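Local coordinates for protein possible TctC subunit of the Tripartite Tricarboxylate Transport(TTT) Family (Rhodopseudomonas palustris, PDB 6HKE) that binds malate as the periplasmic substrate-binding component of a tripartite tricarboxylate transporter and probably delivers this C4-dicarboxylate to the membrane partners for uptake, at residues A[116-121]-A[185-190]; A[155-160]-A[299-304]; A[101-106]-A[250-255]; A[18-23]-A[74-79]. The protein carries 2 engineered substitutions. All blocks are in the same frame, centred on the assembly; numbering follows the deposited sequence.

Contact 1 (A[116-121]-A[185-190])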
loop_
_atom_site.group_PDB
_atom_site.type_symbol
_atom_site.label_atom_id
_atom_site.label_comp_id
_atom_site.label_asym_id
_atom_site.label_seq_id
_atom_site.Cartn_x
_atom_site.Cartn_y
_atom_site.Cartn_z
ATOM N N LEU A 116 -5.083 3.775 -12.854
ATOM C CA LEU A 116 -4.891 5.148 -13.385
ATOM C C LEU A 116 -4.193 5.056 -14.733
ATOM O O LEU A 116 -3.457 4.090 -14.954
ATOM C CB LEU A 116 -4.002 5.977 -12.470
ATOM C CG LEU A 116 -4.354 5.989 -10.997
ATOM C CD1 LEU A 116 -3.412 6.945 -10.296
ATOM C CD2 LEU A 116 -5.810 6.378 -10.772
ATOM N N ALA A 117 -4.368 6.053 -15.579
ATOM C CA ALA A 117 -3.532 6.193 -16.785
ATOM C C ALA A 117 -3.180 7.655 -16.964
ATOM O O ALA A 117 -3.844 8.533 -16.352
ATOM C CB ALA A 117 -4.242 5.639 -17.991
ATOM N N ARG A 118 -2.162 7.881 -17.792
ATOM C CA ARG A 118 -1.816 9.222 -18.312
ATOM C C ARG A 118 -3.075 9.843 -18.946
ATOM O O ARG A 118 -3.869 9.078 -19.547
ATOM C CB ARG A 118 -0.628 9.097 -19.267
ATOM C CG ARG A 118 -0.819 8.134 -20.428
ATOM C CD ARG A 118 0.415 8.253 -21.307
ATOM N NE ARG A 118 0.266 7.581 -22.582
ATOM C CZ ARG A 118 -0.338 8.101 -23.639
ATOM N NH1 ARG A 118 -0.864 9.314 -23.582
ATOM N NH2 ARG A 118 -0.425 7.392 -24.749
ATOM N N LYS A 119 -3.248 11.156 -18.737
ATOM C CA LYS A 119 -4.379 12.024 -19.177
ATOM C C LYS A 119 -4.905 11.632 -20.567
ATOM O O LYS A 119 -6.134 11.513 -20.735
ATOM C CB LYS A 119 -3.902 13.479 -19.276
ATOM C CG LYS A 119 -4.299 14.422 -18.149
ATOM C CD LYS A 119 -3.640 15.799 -18.301
ATOM C CE LYS A 119 -4.562 16.968 -18.012
ATOM N NZ LYS A 119 -3.903 18.006 -17.180
ATOM N N GLN A 120 -4.003 11.475 -21.533
ATOM C CA GLN A 120 -4.321 11.318 -22.979
ATOM C C GLN A 120 -4.315 9.833 -23.352
ATOM O O GLN A 120 -4.311 9.527 -24.556
ATOM C CB GLN A 120 -3.310 12.078 -23.846
ATOM C CG GLN A 120 -2.873 13.427 -23.278
ATOM C CD GLN A 120 -3.996 14.433 -23.310
ATOM O OE1 GLN A 120 -5.033 14.216 -23.936
ATOM N NE2 GLN A 120 -3.788 15.554 -22.637
ATOM N N PHE A 121 -4.321 8.924 -22.384
ATOM C CA PHE A 121 -4.384 7.480 -22.698
ATOM C C PHE A 121 -5.654 7.261 -23.510
ATOM O O PHE A 121 -6.749 7.524 -23.023
ATOM C CB PHE A 121 -4.320 6.598 -21.454
ATOM C CG PHE A 121 -3.832 5.204 -21.751
ATOM C CD1 PHE A 121 -2.670 5.003 -22.479
ATOM C CD2 PHE A 121 -4.514 4.091 -21.282
ATOM C CE1 PHE A 121 -2.214 3.725 -22.760
ATOM C CE2 PHE A 121 -4.052 2.811 -21.553
ATOM C CZ PHE A 121 -2.905 2.630 -22.291
ATOM N N GLN A 185 5.195 9.774 -19.003
ATOM C CA GLN A 185 6.433 8.962 -19.220
ATOM C C GLN A 185 6.071 7.482 -19.099
ATOM O O GLN A 185 6.862 6.651 -19.531
ATOM C CB GLN A 185 7.547 9.263 -18.205
ATOM C CG GLN A 185 7.877 10.745 -18.009
ATOM C CD GLN A 185 9.259 11.157 -18.471
ATOM O OE1 GLN A 185 9.926 10.451 -19.231
ATOM N NE2 GLN A 185 9.690 12.334 -18.033
ATOM N N VAL A 186 4.938 7.176 -18.472
ATOM C CA VAL A 186 4.386 5.797 -18.353
ATOM C C VAL A 186 2.884 5.854 -18.673
ATOM O O VAL A 186 2.296 6.953 -18.630
ATOM C CB VAL A 186 4.681 5.187 -16.968
ATOM C CG1 VAL A 186 6.164 4.889 -16.792
ATOM C CG2 VAL A 186 4.172 6.066 -15.840
ATOM N N ASP A 187 2.292 4.702 -18.988
ATOM C CA ASP A 187 0.947 4.584 -19.607
ATOM C C ASP A 187 -0.101 4.326 -18.528
ATOM O O ASP A 187 -1.072 5.096 -18.450
ATOM C CB ASP A 187 0.986 3.539 -20.714
ATOM C CG ASP A 187 1.870 4.041 -21.844
ATOM O OD1 ASP A 187 1.489 5.050 -22.461
ATOM O OD2 ASP A 187 2.975 3.497 -22.015
ATOM N N TYR A 188 0.089 3.308 -17.699
ATOM C CA TYR A 188 -0.840 3.088 -16.571
ATOM C C TYR A 188 -0.121 2.512 -15.357
ATOM O O TYR A 188 1.088 2.236 -15.366
ATOM C CB TYR A 188 -2.044 2.265 -17.019
ATOM C CG TYR A 188 -1.804 0.827 -17.386
ATOM C CD1 TYR A 188 -1.428 0.487 -18.671
ATOM C CD2 TYR A 188 -2.080 -0.196 -16.490
ATOM C CE1 TYR A 188 -1.296 -0.836 -19.049
ATOM C CE2 TYR A 188 -1.935 -1.524 -16.853
ATOM C CZ TYR A 188 -1.546 -1.845 -18.140
ATOM O OH TYR A 188 -1.386 -3.147 -18.519
ATOM N N MET A 189 -0.914 2.380 -14.305
ATOM C CA MET A 189 -0.462 2.188 -12.920
ATOM C C MET A 189 -1.696 1.775 -12.123
ATOM O O MET A 189 -2.790 2.343 -12.382
ATOM C CB MET A 189 0.078 3.529 -12.429
ATOM C CG MET A 189 1.048 3.465 -11.296
ATOM S SD MET A 189 1.528 5.182 -11.009
ATOM C CE MET A 189 0.536 5.583 -9.577
ATOM N N CYS A 190 -1.549 0.799 -11.233
ATOM C CA CYS A 190 -2.539 0.549 -10.164
ATOM C C CYS A 190 -1.978 1.215 -8.926
ATOM O O CYS A 190 -0.813 0.936 -8.634
ATOM C CB CYS A 190 -2.791 -0.936 -9.986
ATOM S SG CYS A 190 -3.476 -1.653 -11.498
#

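Contact 2 (A[155-160]-A[299-304])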
loop_
_atom_site.group_PDB
_atom_site.type_symbol
_atom_site.label_atom_id
_atom_site.label_comp_id
_atom_site.label_asym_id
_atom_site.label_seq_id
_atom_site.Cartn_x
_atom_site.Cartn_y
_atom_site.Cartn_z
ATOM N N CYS A 155 -1.144 -4.605 -10.544
ATOM C CA CYS A 155 -0.984 -4.558 -12.023
ATOM C C CYS A 155 -0.793 -5.984 -12.552
ATOM O O CYS A 155 -1.328 -6.307 -13.627
ATOM C CB CYS A 155 0.110 -3.586 -12.460
ATOM S SG CYS A 155 1.794 -4.263 -12.575
ATOM N N LEU A 156 -0.116 -6.842 -11.801
ATOM C CA LEU A 156 0.011 -8.270 -12.183
ATOM C C LEU A 156 -1.382 -8.928 -12.156
ATOM O O LEU A 156 -1.677 -9.744 -13.060
ATOM C CB LEU A 156 1.008 -8.944 -11.238
ATOM C CG LEU A 156 1.272 -10.418 -11.527
ATOM C CD1 LEU A 156 2.709 -10.787 -11.194
ATOM C CD2 LEU A 156 0.297 -11.301 -10.759
ATOM N N LEU A 157 -2.227 -8.581 -11.181
ATOM C CA LEU A 157 -3.582 -9.162 -11.088
ATOM C C LEU A 157 -4.396 -8.705 -12.298
ATOM O O LEU A 157 -4.995 -9.567 -12.976
ATOM C CB LEU A 157 -4.270 -8.729 -9.797
ATOM C CG LEU A 157 -5.699 -9.252 -9.666
ATOM C CD1 LEU A 157 -5.749 -10.763 -9.882
ATOM C CD2 LEU A 157 -6.288 -8.890 -8.320
ATOM N N LEU A 158 -4.419 -7.391 -12.541
ATOM C CA LEU A 158 -5.130 -6.774 -13.689
ATOM C C LEU A 158 -4.617 -7.377 -15.009
ATOM O O LEU A 158 -5.443 -7.879 -15.786
ATOM C CB LEU A 158 -4.932 -5.259 -13.612
ATOM C CG LEU A 158 -5.519 -4.448 -14.762
ATOM C CD1 LEU A 158 -7.033 -4.411 -14.701
ATOM C CD2 LEU A 158 -4.954 -3.043 -14.728
ATOM N N ASN A 159 -3.307 -7.362 -15.251
ATOM C CA ASN A 159 -2.711 -7.848 -16.523
ATOM C C ASN A 159 -3.025 -9.339 -16.737
ATOM O O ASN A 159 -3.292 -9.708 -17.895
ATOM C CB ASN A 159 -1.215 -7.555 -16.588
ATOM C CG ASN A 159 -0.938 -6.078 -16.705
ATOM O OD1 ASN A 159 -1.848 -5.265 -16.881
ATOM N ND2 ASN A 159 0.321 -5.720 -16.593
ATOM N N ARG A 160 -3.029 -10.161 -15.684
ATOM C CA ARG A 160 -3.381 -11.611 -15.774
ATOM C C ARG A 160 -4.875 -11.803 -16.045
ATOM O O ARG A 160 -5.221 -12.773 -16.738
ATOM C CB ARG A 160 -3.029 -12.369 -14.496
ATOM C CG ARG A 160 -1.605 -12.893 -14.528
ATOM C CD ARG A 160 -1.196 -13.540 -13.228
ATOM N NE ARG A 160 0.258 -13.636 -13.199
ATOM C CZ ARG A 160 0.954 -14.734 -12.949
ATOM N NH1 ARG A 160 0.346 -15.879 -12.675
ATOM N NH2 ARG A 160 2.273 -14.668 -12.948
ATOM N N SER A 299 -2.219 -16.098 1.532
ATOM C CA SER A 299 -2.974 -17.212 0.889
ATOM C C SER A 299 -3.645 -16.713 -0.388
ATOM O O SER A 299 -3.635 -17.468 -1.394
ATOM C CB SER A 299 -4.029 -17.823 1.787
ATOM O OG SER A 299 -3.657 -17.772 3.146
ATOM N N ARG A 300 -4.250 -15.522 -0.315
ATOM C CA ARG A 300 -4.978 -14.875 -1.437
ATOM C C ARG A 300 -4.035 -14.827 -2.652
ATOM O O ARG A 300 -4.431 -15.310 -3.717
ATOM C CB ARG A 300 -5.524 -13.518 -0.964
ATOM C CG ARG A 300 -6.380 -12.777 -1.976
ATOM C CD ARG A 300 -5.522 -12.076 -3.014
ATOM N NE ARG A 300 -6.262 -11.446 -4.110
ATOM C CZ ARG A 300 -6.730 -10.200 -4.111
ATOM N NH1 ARG A 300 -7.369 -9.755 -5.178
ATOM N NH2 ARG A 300 -6.565 -9.408 -3.062
ATOM N N TRP A 301 -2.803 -14.339 -2.486
ATOM C CA TRP A 301 -1.832 -14.166 -3.604
ATOM C C TRP A 301 -1.180 -15.492 -4.001
ATOM O O TRP A 301 -0.686 -15.551 -5.138
ATOM C CB TRP A 301 -0.792 -13.094 -3.268
ATOM C CG TRP A 301 -1.442 -11.750 -3.219
ATOM C CD1 TRP A 301 -1.886 -11.105 -2.107
ATOM C CD2 TRP A 301 -1.867 -10.958 -4.339
ATOM N NE1 TRP A 301 -2.484 -9.927 -2.450
ATOM C CE2 TRP A 301 -2.504 -9.816 -3.812
ATOM C CE3 TRP A 301 -1.739 -11.077 -5.723
ATOM C CZ2 TRP A 301 -3.008 -8.802 -4.621
ATOM C CZ3 TRP A 301 -2.248 -10.080 -6.520
ATOM C CH2 TRP A 301 -2.856 -8.951 -5.977
ATOM N N GLU A 302 -1.147 -16.487 -3.109
ATOM C CA GLU A 302 -0.783 -17.887 -3.462
ATOM C C GLU A 302 -1.836 -18.429 -4.442
ATOM O O GLU A 302 -1.420 -19.051 -5.404
ATOM C CB GLU A 302 -0.627 -18.756 -2.213
ATOM C CG GLU A 302 0.771 -18.703 -1.603
ATOM C CD GLU A 302 0.911 -19.140 -0.140
ATOM O OE1 GLU A 302 -0.127 -19.386 0.522
ATOM O OE2 GLU A 302 2.067 -19.209 0.354
ATOM N N ASP A 303 -3.132 -18.151 -4.227
ATOM C CA ASP A 303 -4.261 -18.532 -5.129
ATOM C C ASP A 303 -4.160 -17.831 -6.494
ATOM O O ASP A 303 -4.383 -18.523 -7.514
ATOM C CB ASP A 303 -5.634 -18.206 -4.537
ATOM C CG ASP A 303 -6.040 -19.093 -3.373
ATOM O OD1 ASP A 303 -5.151 -19.733 -2.781
ATOM O OD2 ASP A 303 -7.240 -19.114 -3.050
ATOM N N VAL A 304 -3.899 -16.515 -6.511
ATOM C CA VAL A 304 -3.724 -15.683 -7.742
ATOM C C VAL A 304 -2.636 -16.307 -8.631
ATOM O O VAL A 304 -2.843 -16.331 -9.850
ATOM C CB VAL A 304 -3.394 -14.210 -7.407
ATOM C CG1 VAL A 304 -2.943 -13.425 -8.633
ATOM C CG2 VAL A 304 -4.552 -13.492 -6.721
#

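Contact 3 (A[101-106]-A[250-255])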
loop_
_atom_site.group_PDB
_atom_site.type_symbol
_atom_site.label_atom_id
_atom_site.label_comp_id
_atom_site.label_asym_id
_atom_site.label_seq_id
_atom_site.Cartn_x
_atom_site.Cartn_y
_atom_site.Cartn_z
ATOM N N ASP A 101 8.392 -13.470 10.866
ATOM C CA ASP A 101 9.636 -12.693 11.126
ATOM C C ASP A 101 9.279 -11.310 11.694
ATOM O O ASP A 101 10.190 -10.468 11.800
ATOM C CB ASP A 101 10.513 -12.692 9.875
ATOM C CG ASP A 101 11.180 -14.036 9.654
ATOM O OD1 ASP A 101 11.644 -14.618 10.654
ATOM O OD2 ASP A 101 11.221 -14.499 8.501
ATOM N N PHE A 102 8.016 -11.108 12.090
ATOM C CA PHE A 102 7.475 -9.819 12.588
ATOM C C PHE A 102 6.453 -10.060 13.689
ATOM O O PHE A 102 5.705 -11.067 13.658
ATOM C CB PHE A 102 6.836 -8.991 11.472
ATOM C CG PHE A 102 7.823 -8.658 10.390
ATOM C CD1 PHE A 102 8.722 -7.621 10.547
ATOM C CD2 PHE A 102 7.936 -9.465 9.272
ATOM C CE1 PHE A 102 9.677 -7.355 9.574
ATOM C CE2 PHE A 102 8.884 -9.193 8.300
ATOM C CZ PHE A 102 9.743 -8.126 8.441
ATOM N N THR A 103 6.456 -9.137 14.644
ATOM C CA THR A 103 5.377 -8.969 15.632
ATOM C C THR A 103 4.489 -7.852 15.105
ATOM O O THR A 103 4.897 -6.684 15.105
ATOM C CB THR A 103 5.938 -8.747 17.038
ATOM O OG1 THR A 103 6.694 -9.925 17.305
ATOM C CG2 THR A 103 4.859 -8.551 18.077
ATOM N N PRO A 104 3.280 -8.206 14.615
ATOM C CA PRO A 104 2.287 -7.222 14.206
ATOM C C PRO A 104 1.978 -6.301 15.391
ATOM O O PRO A 104 1.811 -6.792 16.469
ATOM C CB PRO A 104 1.055 -8.064 13.839
ATOM C CG PRO A 104 1.288 -9.359 14.574
ATOM C CD PRO A 104 2.775 -9.574 14.500
ATOM N N VAL A 105 1.902 -4.999 15.160
ATOM C CA VAL A 105 1.562 -4.004 16.212
ATOM C C VAL A 105 0.116 -3.562 15.997
ATOM O O VAL A 105 -0.688 -3.710 16.950
ATOM C CB VAL A 105 2.560 -2.833 16.197
ATOM C CG1 VAL A 105 2.157 -1.695 17.117
ATOM C CG2 VAL A 105 3.939 -3.332 16.550
ATOM N N ALA A 106 -0.197 -3.054 14.795
ATOM C CA ALA A 106 -1.440 -2.304 14.519
ATOM C C ALA A 106 -1.721 -2.177 13.015
ATOM O O ALA A 106 -0.815 -1.748 12.271
ATOM C CB ALA A 106 -1.323 -0.943 15.150
ATOM N N PRO A 250 4.162 -6.200 26.124
ATOM C CA PRO A 250 3.862 -4.901 26.725
ATOM C C PRO A 250 4.297 -3.705 25.859
ATOM O O PRO A 250 3.595 -2.716 25.796
ATOM C CB PRO A 250 4.637 -4.929 28.062
ATOM C CG PRO A 250 4.931 -6.395 28.326
ATOM C CD PRO A 250 5.055 -7.026 26.959
ATOM N N ILE A 251 5.456 -3.808 25.208
ATOM C CA ILE A 251 5.958 -2.752 24.284
ATOM C C ILE A 251 5.012 -2.712 23.086
ATOM O O ILE A 251 4.654 -1.610 22.642
ATOM C CB ILE A 251 7.425 -3.021 23.887
ATOM C CG1 ILE A 251 8.362 -2.821 25.082
ATOM C CG2 ILE A 251 7.829 -2.148 22.717
ATOM C CD1 ILE A 251 9.838 -2.943 24.751
ATOM N N VAL A 252 4.576 -3.880 22.619
ATOM C CA VAL A 252 3.585 -3.984 21.514
ATOM C C VAL A 252 2.257 -3.354 21.966
ATOM O O VAL A 252 1.671 -2.626 21.148
ATOM C CB VAL A 252 3.416 -5.432 21.033
ATOM C CG1 VAL A 252 2.326 -5.532 19.981
ATOM C CG2 VAL A 252 4.722 -5.990 20.497
ATOM N N ALA A 253 1.794 -3.609 23.203
ATOM C CA ALA A 253 0.496 -3.082 23.717
ATOM C C ALA A 253 0.507 -1.542 23.699
ATOM O O ALA A 253 -0.466 -0.934 23.242
ATOM C CB ALA A 253 0.218 -3.633 25.097
ATOM N N LYS A 254 1.615 -0.937 24.132
ATOM C CA LYS A 254 1.775 0.531 24.273
ATOM C C LYS A 254 1.848 1.160 22.880
ATOM O O LYS A 254 1.276 2.244 22.699
ATOM C CB LYS A 254 3.017 0.836 25.112
ATOM C CG LYS A 254 3.296 2.313 25.361
ATOM C CD LYS A 254 3.796 2.591 26.765
ATOM C CE LYS A 254 4.767 3.752 26.849
ATOM N NZ LYS A 254 4.088 5.060 26.696
ATOM N N LEU A 255 2.546 0.529 21.938
ATOM C CA LEU A 255 2.632 1.060 20.554
ATOM C C LEU A 255 1.234 0.990 19.963
ATOM O O LEU A 255 0.771 1.993 19.393
ATOM C CB LEU A 255 3.637 0.254 19.730
ATOM C CG LEU A 255 5.100 0.539 20.061
ATOM C CD1 LEU A 255 6.026 -0.427 19.337
ATOM C CD2 LEU A 255 5.458 1.979 19.729
#

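Contact 4 (A[18-23]-A[74-79])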
loop_
_atom_site.group_PDB
_atom_site.type_symbol
_atom_site.label_atom_id
_atom_site.label_comp_id
_atom_site.label_asym_id
_atom_site.label_seq_id
_atom_site.Cartn_x
_atom_site.Cartn_y
_atom_site.Cartn_z
ATOM N N VAL A 18 11.857 6.799 18.540
ATOM C CA VAL A 18 11.451 5.548 17.844
ATOM C C VAL A 18 11.653 5.770 16.343
ATOM O O VAL A 18 11.242 6.833 15.847
ATOM C CB VAL A 18 10.006 5.155 18.179
ATOM C CG1 VAL A 18 9.563 3.941 17.376
ATOM C CG2 VAL A 18 9.824 4.927 19.672
ATOM N N THR A 19 12.306 4.823 15.667
ATOM C CA THR A 19 12.456 4.804 14.194
ATOM C C THR A 19 11.330 3.945 13.600
ATOM O O THR A 19 11.164 2.777 14.001
ATOM C CB THR A 19 13.866 4.364 13.796
ATOM O OG1 THR A 19 14.750 5.380 14.278
ATOM C CG2 THR A 19 14.037 4.203 12.300
ATOM N N VAL A 20 10.537 4.550 12.718
ATOM C CA VAL A 20 9.515 3.859 11.894
ATOM C C VAL A 20 10.043 3.939 10.471
ATOM O O VAL A 20 10.202 5.053 9.935
ATOM C CB VAL A 20 8.114 4.478 12.032
ATOM C CG1 VAL A 20 7.142 3.863 11.033
ATOM C CG2 VAL A 20 7.590 4.360 13.463
ATOM N N VAL A 21 10.378 2.777 9.943
ATOM C CA VAL A 21 10.977 2.610 8.605
ATOM C C VAL A 21 9.830 2.424 7.618
ATOM O O VAL A 21 8.933 1.615 7.904
ATOM C CB VAL A 21 11.959 1.429 8.617
ATOM C CG1 VAL A 21 12.593 1.246 7.252
ATOM C CG2 VAL A 21 13.034 1.638 9.665
ATOM N N VAL A 22 9.893 3.164 6.512
ATOM C CA VAL A 22 8.971 3.105 5.349
ATOM C C VAL A 22 9.771 2.608 4.145
ATOM O O VAL A 22 10.839 3.154 3.852
ATOM C CB VAL A 22 8.326 4.485 5.095
ATOM C CG1 VAL A 22 7.645 4.543 3.746
ATOM C CG2 VAL A 22 7.335 4.860 6.202
ATOM N N PRO A 23 9.311 1.535 3.450
ATOM C CA PRO A 23 10.061 0.936 2.339
ATOM C C PRO A 23 10.114 1.771 1.046
ATOM O O PRO A 23 10.838 1.394 0.121
ATOM C CB PRO A 23 9.306 -0.357 1.990
ATOM C CG PRO A 23 8.330 -0.579 3.119
ATOM C CD PRO A 23 8.097 0.769 3.769
ATOM N N HIS A 74 12.079 0.071 19.404
ATOM C CA HIS A 74 12.579 1.383 18.921
ATOM C C HIS A 74 12.766 1.368 17.395
ATOM O O HIS A 74 12.935 2.462 16.841
ATOM C CB HIS A 74 13.829 1.791 19.706
ATOM C CG HIS A 74 13.511 2.174 21.114
ATOM N ND1 HIS A 74 13.582 1.269 22.166
ATOM C CD2 HIS A 74 13.083 3.345 21.646
ATOM C CE1 HIS A 74 13.239 1.885 23.292
ATOM N NE2 HIS A 74 12.924 3.160 22.999
ATOM N N THR A 75 12.722 0.195 16.744
ATOM C CA THR A 75 12.840 0.047 15.264
ATOM C C THR A 75 11.634 -0.726 14.735
ATOM O O THR A 75 11.532 -1.923 15.001
ATOM C CB THR A 75 14.159 -0.611 14.845
ATOM O OG1 THR A 75 15.234 0.125 15.424
ATOM C CG2 THR A 75 14.352 -0.610 13.349
ATOM N N LEU A 76 10.758 -0.034 14.014
ATOM C CA LEU A 76 9.483 -0.582 13.505
ATOM C C LEU A 76 9.466 -0.474 11.983
ATOM O O LEU A 76 10.253 0.302 11.432
ATOM C CB LEU A 76 8.340 0.204 14.154
ATOM C CG LEU A 76 8.333 0.193 15.682
ATOM C CD1 LEU A 76 7.207 1.069 16.226
ATOM C CD2 LEU A 76 8.194 -1.235 16.201
ATOM N N ILE A 77 8.621 -1.271 11.335
ATOM C CA ILE A 77 8.442 -1.250 9.857
ATOM C C ILE A 77 6.958 -1.031 9.580
ATOM O O ILE A 77 6.112 -1.667 10.233
ATOM C CB ILE A 77 9.009 -2.532 9.189
ATOM C CG1 ILE A 77 8.830 -2.536 7.666
ATOM C CG2 ILE A 77 8.441 -3.819 9.779
ATOM C CD1 ILE A 77 9.765 -1.635 6.946
ATOM N N VAL A 78 6.665 -0.112 8.664
ATOM C CA VAL A 78 5.352 -0.048 7.976
ATOM C C VAL A 78 5.377 -1.076 6.853
ATOM O O VAL A 78 6.259 -0.990 5.974
ATOM C CB VAL A 78 5.045 1.352 7.445
ATOM C CG1 VAL A 78 3.681 1.378 6.783
ATOM C CG2 VAL A 78 5.122 2.386 8.553
ATOM N N GLY A 79 4.457 -2.029 6.912
ATOM C CA GLY A 79 4.234 -3.003 5.843
ATOM C C GLY A 79 2.840 -2.845 5.273
ATOM O O GLY A 79 2.001 -2.164 5.883
#

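Contact 1 (A[116-121]-A[185-190])
Leu116 and Ala117 of strand 102-118 run antiparallel to Met189 and Tyr188 of strand 188-192, the segment axes approaching to 4.7 Å; Leu116 and Met189 form a hydrogen-bonded pair, Ala117 and Tyr188 a non-hydrogen-bonded one. Leu116 N gives a straight bond of 2.7 Å to Met189 O, while the return bond from Met189 N to Leu116 O is longer and more bent. One step on, Arg118 N donates to Asp187 O at 3.1 Å.

The same arginine then takes hold of Asp187 a second time. Its CG sits between the backbone N and the carbonyl carbon (chi1 56°) and the chain stays extended to NE, which meets Asp187 OD1 at 2.8 Å in a salt bridge. OD1 lies in the guanidinium plane, although the carboxylate itself is turned 65° from that plane; OD2 is taken by Asn141 N. A leucine in place of Arg118 would probably leave the OD1 side of this carboxylate without its charged mate. A type I turn from Arg118 to Phe121 folds the chain back, bringing Phe121 CE1 to 3.8 Å from Asp187 CB.

Side chains leave the sheet on both faces. Leu116 CD1 and Met189 CE meet at 4.2 Å on the face packed by Leu178 of helix 174-182, whose first residue, Thr174, binds malate. On the other face Ala117 CB lies against Tyr188 CB. The tyrosine ring stands edge-to-face with Phe129, and its OH hydrogen-bonds Asn159 of helix 150-162; strand 141-144 flanks strand 188-192 on its other edge.

Contact 2 (A[155-160]-A[299-304])
Leu157 holds CG anti to the backbone N (chi1 178°), and with chi2 at 52° CD1 reaches Val304 while CD2 reaches Arg300, whose own chain is bent at chi2 (-79°). The two helical segments stand 11.9 Å apart at closest, so only side chains bridge them, and no hydrogen bond crosses.

Leu157 carries the contact, entering between three residues on one side of helix 287-305. Its CB comes to the edge of the indole, near the ring plane, 4.1 Å from Trp301 CH2. The Leu157 and Val304 side chains cross at about a right angle, Leu157 CD1 lying 4.1 Å from Val304 CG1. The third approach, CD2 to Arg300 NH1 at 3.4 Å, sets a methyl beside a guanidinium nitrogen whose hydrogen bond goes to Gln234 O.

Helix 150-162 starts at the malate-binding residues Val150 and Ser151, whereas Trp301 also packs on Ala86 and Ala89 of helix 82-90, in the lobe that contributes His80. The contact thus appears to join the two lobes of a type II periplasmic binding protein beside the cleft, with the C-terminal helix reaching from one lobe to the other.

Within helix 287-305, Arg300 and Trp301 brace each other: Arg300 CD rides 3.7 Å above the indole plane, offset toward the rim, and Trp301 CZ2 lies over one face of the guanidinium. One residue before Leu157, Leu156 adds a looser apolar touch, its CD2 4.4 Å from Val304 CG1, while Arg160 only passes near Val304 O.

Contact 3 (A[101-106]-A[250-255])
Thr103 and Val105 of strand 102-118 pack against Val252 and Leu255, on one side of helix 249-263, in a strand-on-helix contact of this alpha/beta fold. The helix segment runs at 26° to the strand segment. A classic beta bulge falls here: Val105 and Ala106 both face Leu241 of the neighbouring strand 236-244.

The apolar touches do the work. Val252 splits its two methyls: CG2 meets Thr103 CG2 at 3.5 Å, and CG1, anti to the backbone N (chi1 176°), lies over the strand backbone, 4.1 Å from Val105 CA and near Pro104 O. Leu255 also packs on Leu76 of strand 75-80, so the helix spans neighbouring parts of the sheet.

Polar bonds come from partners just beyond the two segments. The backbone O of Val105 accepts a hydrogen bond from Asn256 ND2, one residue further along the helix, and Thr103 OG1 makes a weak one with Gly246 N. Gly246 and Asn256 thus bracket Val252 and Leu255 in sequence. No hydrogen bond links the two segments directly.

The Val105 and Leu255 side chains cross obliquely, Val105 CG1 resting 3.6 Å from Leu255 CB.

Contact 4 (A[18-23]-A[74-79])
Val18 spreads its methyls over two partners: CG1 touches Leu76 CD1 at 3.9 Å, and CG2 approaches the ring of His74, whose NE2 is hydrogen-bonded to Val15 N. Thr19 then uses both backbone polar atoms toward the second strand, its N donating to His74 O at 2.7 Å and its O accepting from Leu76 N at 2.8 Å. Its hydroxyl turns instead to Glu50.

Val20 directs its backbone bonds to strand 49-53, on the other edge. Its side chain works across the present contact, CG1 meeting Val78 CG2 at 3.5 Å. Here the parallel order is plain: strand 18-22 lies between strands 49-53 and 75-80, each reached through an intervening helix, as in the beta-alpha-beta crossovers of a periplasmic binding protein lobe.

Val21 repeats the pattern of Thr19, with Val21 N hydrogen-bonded to Leu76 O and Val21 O receiving Val78 N at 3.0 Å, nearly in line with the carbonyl. Ile77 holds CG1 anti to the backbone N (chi1 180°) and bends at chi2 (75°), which brings CD1 to 4.0 Å from Val21 CG1; both residues pack against Ala62 and Val66 of helix 61-67.

Val22 lies alongside Val78, and its side chain is about 6 Å from bound malate. Pro23 closes the run with CD 3.4 Å from Val78 O, just ahead of the pocket residue Phe24.

Overall arrangement
Contact 4 closes first along the chain; the other three interleave, with contact 1 nested inside the loop closed by contact 3 and contact 2 crossing both. Contacts 3 and 4 lie together, centres about 12 Å apart, touching through Leu255 with Leu76 and Phe102 with Ile77. Contact 1 is on the opposite side of the chain's centre, about 38 Å from contact 3 between centres, yet both use the long strand 102-118, which ties the two ends of the molecule together. Contact 2 touches contact 1 through Asn159 and Tyr188. Malate lies between contacts 1 and 4, consistent with two lobes enclosing the ligand, contact 2 probably linking them alongside.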